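Local coordinates for protein exopolygalacturonate lyase (Vibrio vulnificus, PDB 5A29) that probably cleaves pectate (polygalacturonate) chains by beta-elimination, as a metal-binding polysaccharide lyase of family 2, at residues 240-243 and 244-248; 250-253 and 254-257; 307-310 and 311-315. All blocks are in the same frame, centred on the assembly; numbering follows the deposited sequence.

Contact 1. Residues 240-243 and 244-248; sequences LIYA and AYQLD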
loop_
_atom_site.group_PDB
_atom_site.type_symbol
_atom_site.label_atom_id
_atom_site.label_comp_id
_atom_site.label_asym_id
_atom_site.label_seq_id
_atom_site.Cartn_x
_atom_site.Cartn_y
_atom_site.Cartn_z
ATOM N N LEU A 240 0.773 10.145 4.805
ATOM C CA LEU A 240 1.039 11.284 5.724
ATOM C C LEU A 240 0.752 11.008 7.177
ATOM O O LEU A 240 1.568 11.361 8.032
ATOM C CB LEU A 240 0.267 12.556 5.256
ATOM C CG LEU A 240 0.896 13.123 3.954
ATOM C CD1 LEU A 240 -0.103 14.096 3.298
ATOM C CD2 LEU A 240 2.259 13.813 4.164
ATOM N N ILE A 241 -0.356 10.343 7.434
ATOM C CA ILE A 241 -0.797 9.974 8.798
ATOM C C ILE A 241 0.262 9.003 9.365
ATOM O O ILE A 241 0.745 9.214 10.473
ATOM C CB ILE A 241 -2.167 9.261 8.762
ATOM C CG1 ILE A 241 -3.317 10.280 8.451
ATOM C CG2 ILE A 241 -2.503 8.628 10.075
ATOM C CD1 ILE A 241 -4.531 9.629 7.866
ATOM N N TYR A 242 0.621 7.991 8.570
ATOM C CA TYR A 242 1.609 6.995 8.999
ATOM C C TYR A 242 2.936 7.703 9.378
ATOM O O TYR A 242 3.524 7.402 10.429
ATOM C CB TYR A 242 1.807 5.899 7.885
ATOM C CG TYR A 242 2.871 4.845 8.278
ATOM C CD1 TYR A 242 2.777 4.120 9.482
ATOM C CD2 TYR A 242 3.910 4.547 7.395
ATOM C CE1 TYR A 242 3.757 3.172 9.813
ATOM C CE2 TYR A 242 4.890 3.611 7.731
ATOM C CZ TYR A 242 4.791 2.924 8.917
ATOM O OH TYR A 242 5.830 2.051 9.274
ATOM N N ALA A 243 3.402 8.616 8.521
ATOM C CA ALA A 243 4.706 9.262 8.734
ATOM C C ALA A 243 4.699 10.120 9.993
ATOM O O ALA A 243 5.621 10.038 10.796
ATOM C CB ALA A 243 5.135 10.057 7.535
ATOM N N ALA A 244 3.612 10.845 10.220
ATOM C CA ALA A 244 3.537 11.795 11.373
ATOM C C ALA A 244 3.523 10.965 12.638
ATOM O O ALA A 244 4.246 11.255 13.588
ATOM C CB ALA A 244 2.257 12.588 11.290
ATOM N N TYR A 245 2.797 9.843 12.620
ATOM C CA TYR A 245 2.758 9.036 13.827
ATOM C C TYR A 245 4.074 8.286 14.089
ATOM O O TYR A 245 4.437 8.032 15.245
ATOM C CB TYR A 245 1.612 8.076 13.761
ATOM C CG TYR A 245 0.315 8.594 14.312
ATOM C CD1 TYR A 245 0.126 8.714 15.692
ATOM C CD2 TYR A 245 -0.751 8.941 13.446
ATOM C CE1 TYR A 245 -1.088 9.136 16.234
ATOM C CE2 TYR A 245 -1.990 9.360 13.987
ATOM C CZ TYR A 245 -2.149 9.439 15.373
ATOM O OH TYR A 245 -3.369 9.810 15.938
ATOM N N GLN A 246 4.787 7.929 13.022
ATOM C CA GLN A 246 6.115 7.278 13.212
ATOM C C GLN A 246 7.157 8.330 13.694
ATOM O O GLN A 246 8.029 8.032 14.519
ATOM C CB GLN A 246 6.623 6.634 11.898
ATOM C CG GLN A 246 5.799 5.432 11.485
ATOM C CD GLN A 246 5.524 4.507 12.661
ATOM O OE1 GLN A 246 6.448 3.863 13.153
ATOM N NE2 GLN A 246 4.292 4.505 13.177
ATOM N N LEU A 247 7.024 9.550 13.267
ATOM C CA LEU A 247 7.909 10.592 13.851
ATOM C C LEU A 247 7.686 10.694 15.373
ATOM O O LEU A 247 8.671 10.670 16.176
ATOM C CB LEU A 247 7.761 11.937 13.100
ATOM C CG LEU A 247 8.475 13.165 13.732
ATOM C CD1 LEU A 247 9.992 13.020 13.723
ATOM C CD2 LEU A 247 8.099 14.461 12.988
ATOM N N ASP A 248 6.424 10.761 15.785
ATOM C CA ASP A 248 6.126 10.836 17.210
ATOM C C ASP A 248 6.670 9.622 17.922
ATOM O O ASP A 248 7.099 9.708 19.071
ATOM C CB ASP A 248 4.601 10.852 17.467
ATOM C CG ASP A 248 4.253 10.803 18.965
ATOM O OD1 ASP A 248 4.361 11.849 19.611
ATOM O OD2 ASP A 248 3.819 9.768 19.509
HETATM O O HOH W 1 6.082 1.082 11.698
#
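Tyr242 and Gln246, one helical turn apart, make the main side-chain contact of this stretch. It is a CH-pi contact: Gln246 CG sits over one face of the phenol ring, 3.8 Å from the ring centroid and displaced toward the rim, with Tyr242 CE1 its nearest ring atom. Two torsions bring this about. Tyr242 CG is anti to the backbone N (chi1 178°), and the Gln246 chain bends at chi2 (-45°), which carries the amide out past the CE1 rim, still above the ring plane, with the two planes only 21° apart.

One water bridges the far ends of this pair. It lies in the plane of the ring, at its edge, 2.6 Å from Tyr242 OH, and donates a weak bond to Gln246 OE1. Gln246 NE2 is held separately, by Gln349.

The apolar part is smaller: Ile241 CG2 touches Tyr245 CD2 at 3.8 Å, the two side chains running alongside each other in the same direction. Underneath, the backbone bonds are those of a regular alpha-helix, from Ala244 N to Leu240 O (3.0 Å) through Leu247 N to Ala243 O (2.9 Å).

Helix 234-250 is buried here among several others. Tyr242 and Gln246 pack on helix 331-349, and the Tyr242 ring also meets Tyr162 of helix 162-168; Ile241 and Tyr245 reach helix 259-272, and Leu240, Ala244 and Leu247 face helix 170-184.

Contact 2. Residues 250-253 and 254-257; sequences LAPS and ANAQ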
loop_
_atom_site.group_PDB
_atom_site.type_symbol
_atom_site.label_atom_id
_atom_site.label_comp_id
_atom_site.label_asym_id
_atom_site.label_seq_id
_atom_site.Cartn_x
_atom_site.Cartn_y
_atom_site.Cartn_z
ATOM N N LEU A 250 9.165 7.528 17.068
ATOM C CA LEU A 250 10.587 7.247 16.931
ATOM C C LEU A 250 11.491 8.284 17.581
ATOM O O LEU A 250 12.542 7.928 18.184
ATOM C CB LEU A 250 10.997 7.070 15.457
ATOM C CG LEU A 250 10.314 5.801 14.856
ATOM C CD1 LEU A 250 10.418 5.883 13.331
ATOM C CD2 LEU A 250 10.968 4.508 15.365
ATOM N N ALA A 251 11.076 9.541 17.492
ATOM C CA ALA A 251 12.008 10.672 17.766
ATOM C C ALA A 251 11.774 11.231 19.168
ATOM O O ALA A 251 10.714 11.004 19.730
ATOM C CB ALA A 251 11.896 11.743 16.682
ATOM N N PRO A 252 12.814 11.910 19.772
ATOM C CA PRO A 252 12.601 12.690 21.017
ATOM C C PRO A 252 11.408 13.676 20.947
ATOM O O PRO A 252 11.076 14.182 19.872
ATOM C CB PRO A 252 13.923 13.490 21.162
ATOM C CG PRO A 252 14.928 12.646 20.416
ATOM C CD PRO A 252 14.154 12.140 19.214
ATOM N N SER A 253 10.820 13.949 22.117
ATOM C CA SER A 253 9.701 14.872 22.278
ATOM C C SER A 253 9.825 16.148 21.532
ATOM O O SER A 253 8.882 16.566 20.908
ATOM C CB SER A 253 9.522 15.257 23.737
ATOM O OG SER A 253 8.788 14.261 24.389
ATOM N N ALA A 254 10.966 16.815 21.653
ATOM C CA ALA A 254 11.072 18.173 21.139
ATOM C C ALA A 254 11.093 18.145 19.637
ATOM O O ALA A 254 10.523 19.032 18.962
ATOM C CB ALA A 254 12.325 18.857 21.673
ATOM N N ASN A 255 11.772 17.131 19.098
ATOM C CA ASN A 255 11.952 17.037 17.649
ATOM C C ASN A 255 10.576 16.683 17.019
ATOM O O ASN A 255 10.303 17.068 15.896
ATOM C CB ASN A 255 12.945 15.908 17.277
ATOM C CG ASN A 255 14.280 16.006 18.019
ATOM O OD1 ASN A 255 14.345 16.016 19.253
ATOM N ND2 ASN A 255 15.344 16.045 17.261
ATOM N N ALA A 256 9.744 15.991 17.764
ATOM C CA ALA A 256 8.497 15.402 17.199
ATOM C C ALA A 256 7.260 16.167 17.642
ATOM O O ALA A 256 6.133 15.754 17.333
ATOM C CB ALA A 256 8.361 13.924 17.544
ATOM N N GLN A 257 7.469 17.296 18.354
ATOM C CA GLN A 257 6.347 18.124 18.853
ATOM C C GLN A 257 5.299 18.404 17.751
ATOM O O GLN A 257 5.646 18.856 16.655
ATOM C CB GLN A 257 6.888 19.480 19.370
ATOM C CG GLN A 257 5.780 20.439 19.809
ATOM C CD GLN A 257 6.303 21.884 19.944
ATOM O OE1 GLN A 257 7.477 22.083 20.274
ATOM N NE2 GLN A 257 5.454 22.889 19.634
#
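Pro252 and Asn255 meet at an oblique angle, the amide end of the asparagine lying across the pyrrolidine ring. Asn255 OD1 does the touching: it comes to 3.2 Å from Pro252 CB and 3.6 Å from Pro252 CG, a close carbon-oxygen contact at the ring's CB-CG side. The asparagine gets there because its CG is anti to its own carbonyl carbon (chi1 -53°), which swings the amide back toward the start of the turn. Its other end, ND2, is hydrogen-bonded to Glu174 of helix 170-184, and that bond helps fix which way the amide is turned. Other hydrogen bonds run outward from the backbone, Asn255 O to Lys178 and Ala256 O to Ser259.

Beside this pair, Ala251 and Ala256 point their methyl groups at each other, CB to CB at 4.2 Å, a light apolar touch across the mouth of the turn. Ala251 is the first residue to leave helical geometry after helix 234-250.

Pro252 O looks into the short turn and takes weak bonds from two amides, Asn255 N and Ala256 N, each at 3.1 Å. Ser253 O adds a third weak bond from Ala256 N at 3.3 Å.

All three backbone bonds are bent, the straightest reaching only 135° at the hydrogen. Such weak internal bonding suggests that this mostly exposed turn relies on its anchoring to the neighbouring helices as much as on its own bonds.

Contact 3. Residues 307-310 and 311-315; sequences DRAA and RQFGP. With SRT (S,R meso-tartaric acid), chain Q.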
loop_
_atom_site.group_PDB
_atom_site.type_symbol
_atom_site.label_atom_id
_atom_site.label_comp_id
_atom_site.label_asym_id
_atom_site.label_seq_id
_atom_site.Cartn_x
_atom_site.Cartn_y
_atom_site.Cartn_z
ATOM N N ASP A 307 -16.927 18.109 -8.755
ATOM C CA ASP A 307 -16.887 16.740 -8.245
ATOM C C ASP A 307 -17.244 15.765 -9.380
ATOM O O ASP A 307 -18.265 15.934 -10.070
ATOM C CB ASP A 307 -17.921 16.611 -7.124
ATOM C CG ASP A 307 -17.878 15.234 -6.455
ATOM O OD1 ASP A 307 -18.366 14.293 -7.070
ATOM O OD2 ASP A 307 -17.310 15.145 -5.330
ATOM N N ARG A 308 -16.378 14.778 -9.584
ATOM C CA ARG A 308 -16.487 13.827 -10.741
ATOM C C ARG A 308 -17.583 12.818 -10.579
ATOM O O ARG A 308 -18.185 12.364 -11.575
ATOM C CB ARG A 308 -15.152 13.112 -10.911
ATOM C CG ARG A 308 -14.147 13.921 -11.740
ATOM C CD ARG A 308 -13.369 15.033 -11.021
ATOM N NE ARG A 308 -12.613 14.525 -9.845
ATOM C CZ ARG A 308 -11.316 14.214 -9.843
ATOM N NH1 ARG A 308 -10.579 14.259 -10.955
ATOM N NH2 ARG A 308 -10.728 13.824 -8.706
ATOM N N ALA A 309 -17.894 12.452 -9.327
ATOM C CA ALA A 309 -18.975 11.538 -9.127
ATOM C C ALA A 309 -20.294 12.266 -9.420
ATOM O O ALA A 309 -21.259 11.663 -9.936
ATOM C CB ALA A 309 -18.990 10.969 -7.673
ATOM N N ALA A 310 -20.398 13.528 -8.993
ATOM C CA ALA A 310 -21.679 14.276 -9.180
ATOM C C ALA A 310 -21.893 14.402 -10.700
ATOM O O ALA A 310 -22.999 14.226 -11.164
ATOM C CB ALA A 310 -21.566 15.697 -8.553
ATOM N N ARG A 311 -20.822 14.638 -11.455
ATOM C CA ARG A 311 -20.920 14.666 -12.917
ATOM C C ARG A 311 -21.395 13.374 -13.527
ATOM O O ARG A 311 -22.354 13.358 -14.309
ATOM C CB ARG A 311 -19.636 15.094 -13.569
ATOM C CG ARG A 311 -19.329 16.599 -13.373
ATOM C CD ARG A 311 -17.959 16.988 -13.923
ATOM N NE ARG A 311 -17.903 16.842 -15.392
ATOM C CZ ARG A 311 -16.783 16.726 -16.113
ATOM N NH1 ARG A 311 -15.543 16.798 -15.565
ATOM N NH2 ARG A 311 -16.881 16.603 -17.427
ATOM N N GLN A 312 -20.761 12.261 -13.147
ATOM C CA GLN A 312 -21.112 10.964 -13.804
ATOM C C GLN A 312 -22.339 10.275 -13.291
ATOM O O GLN A 312 -23.050 9.649 -14.081
ATOM C CB GLN A 312 -19.884 10.011 -13.743
ATOM C CG GLN A 312 -20.103 8.670 -14.550
ATOM C CD GLN A 312 -18.764 8.046 -14.804
ATOM O OE1 GLN A 312 -17.831 8.336 -14.078
ATOM N NE2 GLN A 312 -18.613 7.284 -15.896
ATOM N N PHE A 313 -22.620 10.373 -11.968
ATOM C CA PHE A 313 -23.710 9.666 -11.319
ATOM C C PHE A 313 -24.845 10.549 -10.772
ATOM O O PHE A 313 -25.920 10.029 -10.470
ATOM C CB PHE A 313 -23.161 8.837 -10.132
ATOM C CG PHE A 313 -22.159 7.754 -10.559
ATOM C CD1 PHE A 313 -22.625 6.576 -11.153
ATOM C CD2 PHE A 313 -20.802 7.926 -10.350
ATOM C CE1 PHE A 313 -21.730 5.542 -11.497
ATOM C CE2 PHE A 313 -19.896 6.911 -10.725
ATOM C CZ PHE A 313 -20.376 5.743 -11.310
ATOM N N GLY A 314 -24.527 11.825 -10.541
ATOM C CA GLY A 314 -25.478 12.780 -9.879
ATOM C C GLY A 314 -26.875 12.839 -10.489
ATOM O O GLY A 314 -27.856 12.796 -9.757
ATOM N N PRO A 315 -26.979 12.853 -11.831
ATOM C CA PRO A 315 -28.316 12.905 -12.477
ATOM C C PRO A 315 -29.222 11.770 -12.041
ATOM O O PRO A 315 -30.385 12.006 -11.734
ATOM C CB PRO A 315 -27.977 12.785 -13.977
ATOM C CG PRO A 315 -26.631 13.418 -14.086
ATOM C CD PRO A 315 -25.893 12.946 -12.839
HETATM O O1 SRT Q . -7.441 17.012 -9.438
HETATM O O11 SRT Q . -7.883 16.350 -11.536
HETATM C C1 SRT Q . -7.436 16.170 -10.391
HETATM C C2 SRT Q . -6.850 14.783 -10.279
HETATM O O2 SRT Q . -5.714 14.620 -11.114
HETATM C C3 SRT Q . -6.805 14.065 -8.965
HETATM O O3 SRT Q . -7.985 13.360 -9.321
HETATM C C4 SRT Q . -5.652 13.032 -8.922
HETATM O O4 SRT Q . -5.957 11.850 -9.230
HETATM O O41 SRT Q . -4.473 13.428 -8.614
#
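Ala309 O accepts from Phe313 N at 2.8 Å in regular alpha-helical fashion and also takes a weak bond from Gly314 N, whose other weak bond, to Ala310 O, belongs to the last turn before the kink at Pro315.

Asp307 is the N-cap: its OD1 receives Ala310 N at 2.9 Å on the anti side of the carboxylate and, weakly, Ala309 N, while OD2 is held by Ser287 and Glu323 N. The helix start is thus gripped by side chain and main chain together, since Asp307 O also accepts from Arg311 N.

Arg308 turns away from the helix. Bends at chi2 (81°) and chi3 (57°) carry its guanidinium to the bound meso-tartaric acid, whose O3 lies in the guanidinium plane, at its edge. Both terminal nitrogens reach this oxygen, NH2 at 2.8 Å and nearly straight, NH1 at 3.2 Å and more bent. A salt bridge from NE to Glu323 and a cation-pi contact with Tyr398, another residue of the tartrate pocket, hold the group in position.

Arg311 lays its CG 3.5 Å from Asp307 O before the chain bends off toward Asp300. Gln312 sets its CG 4.2 Å above the centre of the Phe313 ring.

Loops meet helix 308-317 on several sides: Pro295 touches Arg311, and Leu393 packs on Gln312, whose amide is hydrogen-bonded by Tyr399 N and Gly400 O. Phe313 meets Phe382 edge-to-face, and Ser287 ties the cap to strand 287-288.

In the fold
Contacts 1, 2 and 3 follow one another along the chain. Contact 1 lies on helix 234-250; contact 2 is the turn that leaves its end and forms the short helix 253-256. Their centres are 11 Å apart, and they touch where Ala256 CB packs on Leu247 O and Asp248 CA, so the turn folds back on the helix. The chain thus passes from a buried helix to the surface. Contact 3, on helix 308-317, is about 34 Å from contact 1 and 44 Å from contact 2, centre to centre, touching neither. It contributes to a tartrate pocket, with the Arg308 side chain about 13 Å from the manganese ion.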